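Local coordinates for phosphohistidine phosphatase SixA (Escherichia coli, PDB 1UJB), which removes the phosphoryl group from phosphohistidine in the HPt domain of the ArcB sensor, which works in the multistep His-Asp phosphorelay, at residues L33-L38 with G64-L69; A132-T137 with N147-P152; V43-V48 with V100-V105. All blocks are in the same frame, centred on the assembly; numbering follows the deposited sequence.

Contact 1: L33-L38 with G64-L69. With CA (calcium ion), chain B.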
loop_
_atom_site.group_PDB
_atom_site.type_symbol
_atom_site.label_atom_id
_atom_site.label_comp_id
_atom_site.label_asym_id
_atom_site.label_seq_id
_atom_site.Cartn_x
_atom_site.Cartn_y
_atom_site.Cartn_z
ATOM N N LEU A 33 -7.684 11.989 -0.858
ATOM C CA LEU A 33 -7.589 12.669 0.435
ATOM C C LEU A 33 -6.303 12.235 1.142
ATOM O O LEU A 33 -5.583 13.059 1.714
ATOM C CB LEU A 33 -8.804 12.324 1.297
ATOM C CG LEU A 33 -8.916 12.998 2.663
ATOM C CD1 LEU A 33 -9.114 14.505 2.492
ATOM C CD2 LEU A 33 -10.070 12.394 3.436
ATOM N N MET A 34 -6.020 10.936 1.076
ATOM C CA MET A 34 -4.825 10.367 1.685
ATOM C C MET A 34 -3.573 10.783 0.911
ATOM O O MET A 34 -2.549 11.107 1.510
ATOM C CB MET A 34 -4.926 8.842 1.731
ATOM C CG MET A 34 -6.020 8.302 2.642
ATOM S SD MET A 34 -5.815 8.785 4.363
ATOM C CE MET A 34 -4.169 8.138 4.736
ATOM N N ALA A 35 -3.664 10.774 -0.418
ATOM C CA ALA A 35 -2.545 11.159 -1.274
ATOM C C ALA A 35 -2.139 12.603 -0.982
ATOM O O ALA A 35 -0.953 12.914 -0.896
ATOM C CB ALA A 35 -2.927 11.001 -2.743
ATOM N N ASN A 36 -3.135 13.472 -0.820
ATOM C CA ASN A 36 -2.907 14.884 -0.513
ATOM C C ASN A 36 -2.254 15.051 0.853
ATOM O O ASN A 36 -1.430 15.944 1.051
ATOM C CB ASN A 36 -4.224 15.669 -0.556
ATOM C CG ASN A 36 -4.562 16.170 -1.953
ATOM O OD1 ASN A 36 -3.667 16.447 -2.761
ATOM N ND2 ASN A 36 -5.858 16.297 -2.244
ATOM N N TRP A 37 -2.618 14.180 1.788
ATOM C CA TRP A 37 -2.057 14.227 3.127
ATOM C C TRP A 37 -0.582 13.804 3.115
ATOM O O TRP A 37 0.242 14.400 3.809
ATOM C CB TRP A 37 -2.879 13.357 4.075
ATOM C CG TRP A 37 -2.312 13.297 5.451
ATOM C CD1 TRP A 37 -2.465 14.221 6.453
ATOM C CD2 TRP A 37 -1.479 12.262 5.982
ATOM N NE1 TRP A 37 -1.778 13.817 7.573
ATOM C CE2 TRP A 37 -1.162 12.621 7.312
ATOM C CE3 TRP A 37 -0.966 11.066 5.463
ATOM C CZ2 TRP A 37 -0.356 11.827 8.125
ATOM C CZ3 TRP A 37 -0.166 10.275 6.275
ATOM C CH2 TRP A 37 0.130 10.661 7.592
ATOM N N LEU A 38 -0.256 12.787 2.318
ATOM C CA LEU A 38 1.128 12.306 2.188
ATOM C C LEU A 38 2.002 13.381 1.541
ATOM O O LEU A 38 3.220 13.430 1.759
ATOM C CB LEU A 38 1.193 11.051 1.314
ATOM C CG LEU A 38 0.936 9.656 1.884
ATOM C CD1 LEU A 38 1.126 8.660 0.755
ATOM C CD2 LEU A 38 1.909 9.345 3.022
ATOM N N GLY A 64 -1.652 8.907 -7.860
ATOM C CA GLY A 64 -0.698 9.516 -8.776
ATOM C C GLY A 64 -1.128 10.864 -9.314
ATOM O O GLY A 64 -0.317 11.598 -9.872
ATOM N N ASP A 65 -2.417 11.169 -9.180
ATOM C CA ASP A 65 -2.969 12.441 -9.625
ATOM C C ASP A 65 -2.706 13.557 -8.624
ATOM O O ASP A 65 -2.752 14.724 -8.979
ATOM C CB ASP A 65 -4.479 12.326 -9.845
ATOM C CG ASP A 65 -4.842 11.784 -11.219
ATOM O OD1 ASP A 65 -3.986 11.808 -12.130
ATOM O OD2 ASP A 65 -6.001 11.349 -11.386
ATOM N N CYS A 66 -2.435 13.198 -7.374
ATOM C CA CYS A 66 -2.194 14.193 -6.329
ATOM C C CYS A 66 -0.775 14.126 -5.780
ATOM O O CYS A 66 -0.290 15.086 -5.182
ATOM C CB CYS A 66 -3.176 13.986 -5.172
ATOM S SG CYS A 66 -4.903 13.781 -5.651
ATOM N N LEU A 67 -0.120 12.990 -5.987
ATOM C CA LEU A 67 1.230 12.771 -5.489
ATOM C C LEU A 67 2.159 12.396 -6.638
ATOM O O LEU A 67 1.745 11.726 -7.581
ATOM C CB LEU A 67 1.203 11.645 -4.454
ATOM C CG LEU A 67 2.387 11.483 -3.507
ATOM C CD1 LEU A 67 2.528 12.725 -2.656
ATOM C CD2 LEU A 67 2.183 10.259 -2.632
ATOM N N ASN A 68 3.402 12.863 -6.577
ATOM C CA ASN A 68 4.384 12.551 -7.610
ATOM C C ASN A 68 4.891 11.121 -7.439
ATOM O O ASN A 68 5.482 10.782 -6.419
ATOM C CB ASN A 68 5.554 13.532 -7.559
ATOM C CG ASN A 68 5.200 14.885 -8.135
ATOM O OD1 ASN A 68 4.879 15.827 -7.403
ATOM N ND2 ASN A 68 5.252 14.988 -9.458
ATOM N N LEU A 69 4.626 10.281 -8.433
ATOM C CA LEU A 69 5.047 8.889 -8.400
ATOM C C LEU A 69 5.876 8.599 -9.643
ATOM O O LEU A 69 5.712 9.261 -10.662
ATOM C CB LEU A 69 3.819 7.977 -8.354
ATOM C CG LEU A 69 2.871 8.159 -7.163
ATOM C CD1 LEU A 69 1.684 7.238 -7.324
ATOM C CD2 LEU A 69 3.585 7.874 -5.857
HETATM CA CA CA B . -3.021 17.060 -9.586
HETATM O O HOH W 1 -3.830 16.163 -11.774
HETATM O O HOH W 2 -1.990 17.791 -7.345
#

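Contact 2: A132-T137 with N147-P152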
loop_
_atom_site.group_PDB
_atom_site.type_symbol
_atom_site.label_atom_id
_atom_site.label_comp_id
_atom_site.label_asym_id
_atom_site.label_seq_id
_atom_site.Cartn_x
_atom_site.Cartn_y
_atom_site.Cartn_z
ATOM N N ALA A 132 -6.439 3.294 3.930
ATOM C CA ALA A 132 -5.603 3.546 5.108
ATOM C C ALA A 132 -4.148 3.224 4.767
ATOM O O ALA A 132 -3.892 2.347 3.947
ATOM C CB ALA A 132 -6.070 2.688 6.283
ATOM N N ILE A 133 -3.206 3.944 5.374
ATOM C CA ILE A 133 -1.780 3.720 5.125
ATOM C C ILE A 133 -0.994 3.534 6.425
ATOM O O ILE A 133 -1.207 4.247 7.396
ATOM C CB ILE A 133 -1.146 4.886 4.337
ATOM C CG1 ILE A 133 -1.876 5.081 3.006
ATOM C CG2 ILE A 133 0.332 4.618 4.085
ATOM C CD1 ILE A 133 -1.460 6.321 2.251
ATOM N N ALA A 134 -0.101 2.552 6.436
ATOM C CA ALA A 134 0.737 2.278 7.599
ATOM C C ALA A 134 2.180 2.516 7.190
ATOM O O ALA A 134 2.580 2.157 6.089
ATOM C CB ALA A 134 0.549 0.844 8.054
ATOM N N SER A 135 2.947 3.174 8.049
ATOM C CA SER A 135 4.351 3.443 7.757
ATOM C C SER A 135 5.238 2.510 8.549
ATOM O O SER A 135 5.078 2.367 9.757
ATOM C CB SER A 135 4.709 4.888 8.086
ATOM O OG SER A 135 6.110 5.064 8.057
ATOM N N VAL A 136 6.192 1.901 7.856
ATOM C CA VAL A 136 7.132 0.958 8.448
ATOM C C VAL A 136 8.541 1.326 8.012
ATOM O O VAL A 136 8.745 1.734 6.874
ATOM C CB VAL A 136 6.834 -0.510 7.972
ATOM C CG1 VAL A 136 7.991 -1.446 8.324
ATOM C CG2 VAL A 136 5.550 -1.027 8.603
ATOM N N THR A 137 9.495 1.250 8.939
ATOM C CA THR A 137 10.895 1.531 8.620
ATOM C C THR A 137 11.596 0.173 8.615
ATOM O O THR A 137 11.564 -0.552 9.607
ATOM C CB THR A 137 11.554 2.477 9.655
ATOM O OG1 THR A 137 10.804 3.697 9.716
ATOM C CG2 THR A 137 12.985 2.799 9.250
ATOM N N ASN A 147 5.776 2.438 12.515
ATOM C CA ASN A 147 5.734 3.841 12.919
ATOM C C ASN A 147 4.361 4.371 13.291
ATOM O O ASN A 147 4.170 4.886 14.394
ATOM C CB ASN A 147 6.354 4.721 11.830
ATOM C CG ASN A 147 7.794 4.343 11.525
ATOM O OD1 ASN A 147 8.203 4.306 10.365
ATOM N ND2 ASN A 147 8.571 4.051 12.569
ATOM N N TRP A 148 3.413 4.256 12.368
ATOM C CA TRP A 148 2.053 4.737 12.593
ATOM C C TRP A 148 1.119 4.289 11.480
ATOM O O TRP A 148 1.552 3.673 10.507
ATOM C CB TRP A 148 2.031 6.271 12.674
ATOM C CG TRP A 148 2.849 6.967 11.608
ATOM C CD1 TRP A 148 4.073 7.560 11.772
ATOM C CD2 TRP A 148 2.506 7.140 10.217
ATOM N NE1 TRP A 148 4.511 8.086 10.574
ATOM C CE2 TRP A 148 3.570 7.846 9.607
ATOM C CE3 TRP A 148 1.404 6.771 9.430
ATOM C CZ2 TRP A 148 3.562 8.186 8.247
ATOM C CZ3 TRP A 148 1.400 7.112 8.079
ATOM C CH2 TRP A 148 2.470 7.813 7.506
ATOM N N GLN A 149 -0.158 4.627 11.625
ATOM C CA GLN A 149 -1.177 4.297 10.639
ATOM C C GLN A 149 -2.168 5.458 10.586
ATOM O O GLN A 149 -2.572 5.994 11.618
ATOM C CB GLN A 149 -1.899 2.987 10.994
ATOM C CG GLN A 149 -2.905 2.543 9.928
ATOM C CD GLN A 149 -3.599 1.228 10.243
ATOM O OE1 GLN A 149 -3.919 0.460 9.338
ATOM N NE2 GLN A 149 -3.851 0.968 11.524
ATOM N N MET A 150 -2.516 5.874 9.375
ATOM C CA MET A 150 -3.450 6.971 9.172
ATOM C C MET A 150 -4.585 6.470 8.289
ATOM O O MET A 150 -4.365 5.668 7.386
ATOM C CB MET A 150 -2.727 8.135 8.493
ATOM C CG MET A 150 -3.516 9.429 8.410
ATOM S SD MET A 150 -4.041 10.037 10.013
ATOM C CE MET A 150 -2.440 10.363 10.784
ATOM N N SER A 151 -5.799 6.938 8.552
ATOM C CA SER A 151 -6.963 6.522 7.770
ATOM C C SER A 151 -7.850 7.706 7.380
ATOM O O SER A 151 -7.757 8.785 7.968
ATOM C CB SER A 151 -7.783 5.490 8.550
ATOM O OG SER A 151 -8.267 6.041 9.757
ATOM N N PRO A 152 -8.704 7.521 6.360
ATOM C CA PRO A 152 -9.608 8.568 5.887
ATOM C C PRO A 152 -10.501 9.138 6.989
ATOM O O PRO A 152 -10.669 10.355 7.081
ATOM C CB PRO A 152 -10.425 7.844 4.817
ATOM C CG PRO A 152 -9.430 6.916 4.236
ATOM C CD PRO A 152 -8.771 6.347 5.472
#

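Contact 3: V43-V48 with V100-V105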
loop_
_atom_site.group_PDB
_atom_site.type_symbol
_atom_site.label_atom_id
_atom_site.label_comp_id
_atom_site.label_asym_id
_atom_site.label_seq_id
_atom_site.Cartn_x
_atom_site.Cartn_y
_atom_site.Cartn_z
ATOM N N VAL A 43 6.434 13.683 1.644
ATOM C CA VAL A 43 6.824 12.331 1.280
ATOM C C VAL A 43 7.193 12.204 -0.194
ATOM O O VAL A 43 6.502 12.739 -1.062
ATOM C CB VAL A 43 5.696 11.329 1.643
ATOM C CG1 VAL A 43 5.980 9.953 1.060
ATOM C CG2 VAL A 43 5.560 11.236 3.161
ATOM N N GLU A 44 8.320 11.544 -0.457
ATOM C CA GLU A 44 8.790 11.305 -1.817
ATOM C C GLU A 44 8.891 9.797 -2.042
ATOM O O GLU A 44 9.679 9.119 -1.387
ATOM C CB GLU A 44 10.149 11.959 -2.049
ATOM C CG GLU A 44 10.131 13.475 -2.015
ATOM C CD GLU A 44 11.451 14.079 -2.463
ATOM O OE1 GLU A 44 12.444 13.983 -1.707
ATOM O OE2 GLU A 44 11.495 14.646 -3.579
ATOM N N ILE A 45 8.067 9.277 -2.949
ATOM C CA ILE A 45 8.039 7.848 -3.260
ATOM C C ILE A 45 8.974 7.503 -4.429
ATOM O O ILE A 45 8.852 8.059 -5.517
ATOM C CB ILE A 45 6.589 7.390 -3.594
ATOM C CG1 ILE A 45 5.655 7.668 -2.409
ATOM C CG2 ILE A 45 6.552 5.911 -3.932
ATOM C CD1 ILE A 45 6.096 7.014 -1.091
ATOM N N GLU A 46 9.886 6.564 -4.202
ATOM C CA GLU A 46 10.838 6.157 -5.230
ATOM C C GLU A 46 10.360 4.961 -6.070
ATOM O O GLU A 46 10.623 4.896 -7.273
ATOM C CB GLU A 46 12.193 5.837 -4.590
ATOM C CG GLU A 46 13.310 5.547 -5.590
ATOM C CD GLU A 46 14.657 5.254 -4.934
ATOM O OE1 GLU A 46 14.928 5.785 -3.836
ATOM O OE2 GLU A 46 15.452 4.500 -5.533
ATOM N N ARG A 47 9.664 4.021 -5.432
ATOM C CA ARG A 47 9.160 2.815 -6.097
ATOM C C ARG A 47 7.712 2.521 -5.673
ATOM O O ARG A 47 7.300 2.844 -4.558
ATOM C CB ARG A 47 10.051 1.612 -5.748
ATOM C CG ARG A 47 11.510 1.744 -6.184
ATOM C CD ARG A 47 11.679 1.540 -7.676
ATOM N NE ARG A 47 11.642 0.122 -8.012
ATOM C CZ ARG A 47 12.716 -0.663 -8.034
ATOM N NH1 ARG A 47 13.909 -0.167 -7.746
ATOM N NH2 ARG A 47 12.597 -1.952 -8.321
ATOM N N VAL A 48 6.947 1.911 -6.573
ATOM C CA VAL A 48 5.555 1.571 -6.300
ATOM C C VAL A 48 5.269 0.122 -6.677
ATOM O O VAL A 48 5.542 -0.291 -7.805
ATOM C CB VAL A 48 4.578 2.450 -7.112
ATOM C CG1 VAL A 48 3.146 2.178 -6.679
ATOM C CG2 VAL A 48 4.916 3.918 -6.947
ATOM N N VAL A 100 17.129 1.535 -2.268
ATOM C CA VAL A 100 15.878 2.272 -2.434
ATOM C C VAL A 100 15.503 2.970 -1.126
ATOM O O VAL A 100 15.589 2.385 -0.039
ATOM C CB VAL A 100 14.742 1.343 -2.920
ATOM C CG1 VAL A 100 13.423 2.077 -2.940
ATOM C CG2 VAL A 100 15.063 0.830 -4.312
ATOM N N ALA A 101 15.142 4.244 -1.237
ATOM C CA ALA A 101 14.788 5.051 -0.080
ATOM C C ALA A 101 13.375 4.827 0.464
ATOM O O ALA A 101 13.182 4.732 1.676
ATOM C CB ALA A 101 15.004 6.520 -0.399
ATOM N N SER A 102 12.398 4.731 -0.435
ATOM C CA SER A 102 11.005 4.545 -0.049
ATOM C C SER A 102 10.218 3.776 -1.089
ATOM O O SER A 102 10.515 3.829 -2.277
ATOM C CB SER A 102 10.334 5.900 0.172
ATOM O OG SER A 102 10.460 6.695 -0.987
ATOM N N VAL A 103 9.162 3.116 -0.631
ATOM C CA VAL A 103 8.303 2.308 -1.477
ATOM C C VAL A 103 6.864 2.493 -1.022
ATOM O O VAL A 103 6.610 2.701 0.162
ATOM C CB VAL A 103 8.657 0.808 -1.326
ATOM C CG1 VAL A 103 7.697 -0.065 -2.132
ATOM C CG2 VAL A 103 10.097 0.556 -1.740
ATOM N N LEU A 104 5.936 2.434 -1.975
ATOM C CA LEU A 104 4.503 2.537 -1.697
ATOM C C LEU A 104 3.923 1.216 -2.172
ATOM O O LEU A 104 4.126 0.836 -3.326
ATOM C CB LEU A 104 3.867 3.675 -2.495
ATOM C CG LEU A 104 2.348 3.830 -2.365
ATOM C CD1 LEU A 104 1.948 4.046 -0.911
ATOM C CD2 LEU A 104 1.890 4.992 -3.216
ATOM N N VAL A 105 3.235 0.510 -1.281
ATOM C CA VAL A 105 2.632 -0.783 -1.594
ATOM C C VAL A 105 1.118 -0.658 -1.503
ATOM O O VAL A 105 0.597 -0.289 -0.467
ATOM C CB VAL A 105 3.083 -1.867 -0.582
ATOM C CG1 VAL A 105 2.485 -3.207 -0.945
ATOM C CG2 VAL A 105 4.607 -1.961 -0.533
#

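Contact 1: L33-L38 with G64-L69
Ala-35 and Cys-66 meet through their beta carbons, with Ala-35 CB 3.9 Å from Cys-66 CB, where helix 25-40 packs on the loop that follows helix 54-64 and leads to strand 74-75. Asn-36 adds to the same spot from the next position on the helix: its OD1 lies 3.5 Å from Cys-66 CB and somewhat farther from the sulfur. One turn along from Ala-35, Leu-38 CD1 comes within 3.9 Å of Leu-67 CD2, the two side chains crossing at a slant. With chi1 at -163°, Leu-67 extends its branch opposite the main-chain nitrogen, which brings both methyls up to the helix; the second, Leu-67 CD1, lies 3.9 Å from Ala-35 O. Outside this first shell, Cys-66 also touches Arg-32 and Ala-35 touches Val-63 of helix 54-64, while Asp-65 turns its carboxylate to a salt bridge with Arg-32. Asp-65 O binds a calcium ion at 2.4 Å, and two waters share the ion. No hydrogen bond crosses between 33-38 and 64-69, and the two bury 248 Å² in all. Cohesion between them therefore rests on van der Waals contact, with a polar tie nearby in the Arg-32 to Asp-65 salt bridge.

Contact 2: A132-T137 with N147-P152
Ile-133 and Met-150 form an antiparallel hydrogen-bonded pair: Ile-133 N to Met-150 O and Met-150 N to Ile-133 O each span 2.9 Å, and both bonds are nearly straight. The strand axes run 167° apart in direction and approach to 4.7 Å. Ala-134 and Gln-149 make the adjoining non-hydrogen-bonded pair, where the alpha carbons close to 4.1 Å. Farther on, Ser-135 N bonds to Trp-148 O, but Ser-135 O takes its bond from Asn-147 N at 2.8 Å with the angle at hydrogen reduced to 147°. Two residues, Asn-147 in a helix-like conformation and Trp-148, thus stand opposite Ser-135, a classic beta bulge.

Among the side chains, Ser-135 and Trp-148 share a face with Ile-133 and Met-150. Ser-135 CB sits over one face of the indole, 3.5 Å from the centroid of the six-membered ring, a CH-pi contact. Trp-148 CG stands between its own backbone N and carbonyl carbon (chi1 45°), and this turn brings the ring back across the neighbouring strand. At the other end, Asn-147 OD1 has two hydroxyls close by, Thr-137 OG1 at 2.7 Å and Ser-135 OG at 3.2 Å; Thr-137 OG1 is also hydrogen-bonded to Gln-2 OE1 of strand 2-7. Ala-132 CB packs on Ser-151 CB where the chain leaves the strand.

These strands are the two arms of a beta hairpin, with 144-150 outermost in the sheet of this chain. On its other flank, 133-138 bonds to strand 2-7 through Ala-134 with Ile-5 and Val-136 with Val-3. Helix 25-40 covers the Ile-133 face, bringing Leu-38 to Ile-133, Met-34 to Met-150, and the Trp-37 ring, which meets that of Trp-148 with the planes roughly perpendicular.

Contact 3: V43-V48 with V100-V105
Two neighbouring parallel strands of the central sheet, 47-50 and 102-107, come together here, and the loop leading into the first is pinned to the start of the second. Leu-104 N bonds to Arg-47 O at 2.9 Å, and Arg-47 N reaches Ser-102 O at a longer 3.3 Å; Arg-47 pairs with Val-103 and Val-48 with Leu-104. In the loop ahead of strand 47-50, Glu-44 O accepts from Ser-102 OG at 2.6 Å, in the carbonyl plane on a lone pair, and the same hydroxyl accepts from Glu-46 N at 3.3 Å. The hydroxyl lies between its own backbone N and carbonyl carbon (chi1 56°), a rotation that faces it to this loop. Without the hydroxyl, as with an alanine here, Glu-44 O would probably lose this donor and Glu-46 N would be left with its weak bond to Ser-102 O, so that the loop held less firmly to the strand.

Glu-46 extends past Ser-102 to Ala-101, whose N-H points almost straight (170°) at Glu-46 OE1, 3.0 Å away, from above the carboxylate plane. Val-100 packs against the bent chain of Arg-47, with its CG1 3.8 Å from Arg-47 CG. The guanidinium makes salt bridges to Glu-74 and Glu-98, beside Leu-95 of helix 85-98. On the face of Leu-104, Ile-45 CG2 lies 3.8 Å from Leu-104 CB, close to Phe-4 of strand 2-7. Backbone pairing thus sets the register, while a serine hydroxyl and a carboxylate extend the polar grip into the loop ahead of strand 47-50 and to Ala-101, just before strand 102-107; the two acidic partners of Arg-47 are likely to offset its positive charge.

Overall arrangement
From the N terminus, strand 2-7 is followed by helix 25-40, whose later turns enter contact 1. Before that contact closes at 64-69, the chain passes through 43-48, so contacts 1 and 3 cross: contact 3 opens within the loop of contact 1 and closes only at 100-105. Leu-69 packs on Ile-45 where they adjoin. Contact 2 follows in series, closing the short hairpin 132-137 with 147-152. Contacts 2 and 3 reach the same sheet on opposite sides of strand 2-7, about 14 Å apart between centres. Met-34 and Trp-37 of helix 25-40 touch Met-150, so that helix links the hairpin edge to the loop after helix 54-64.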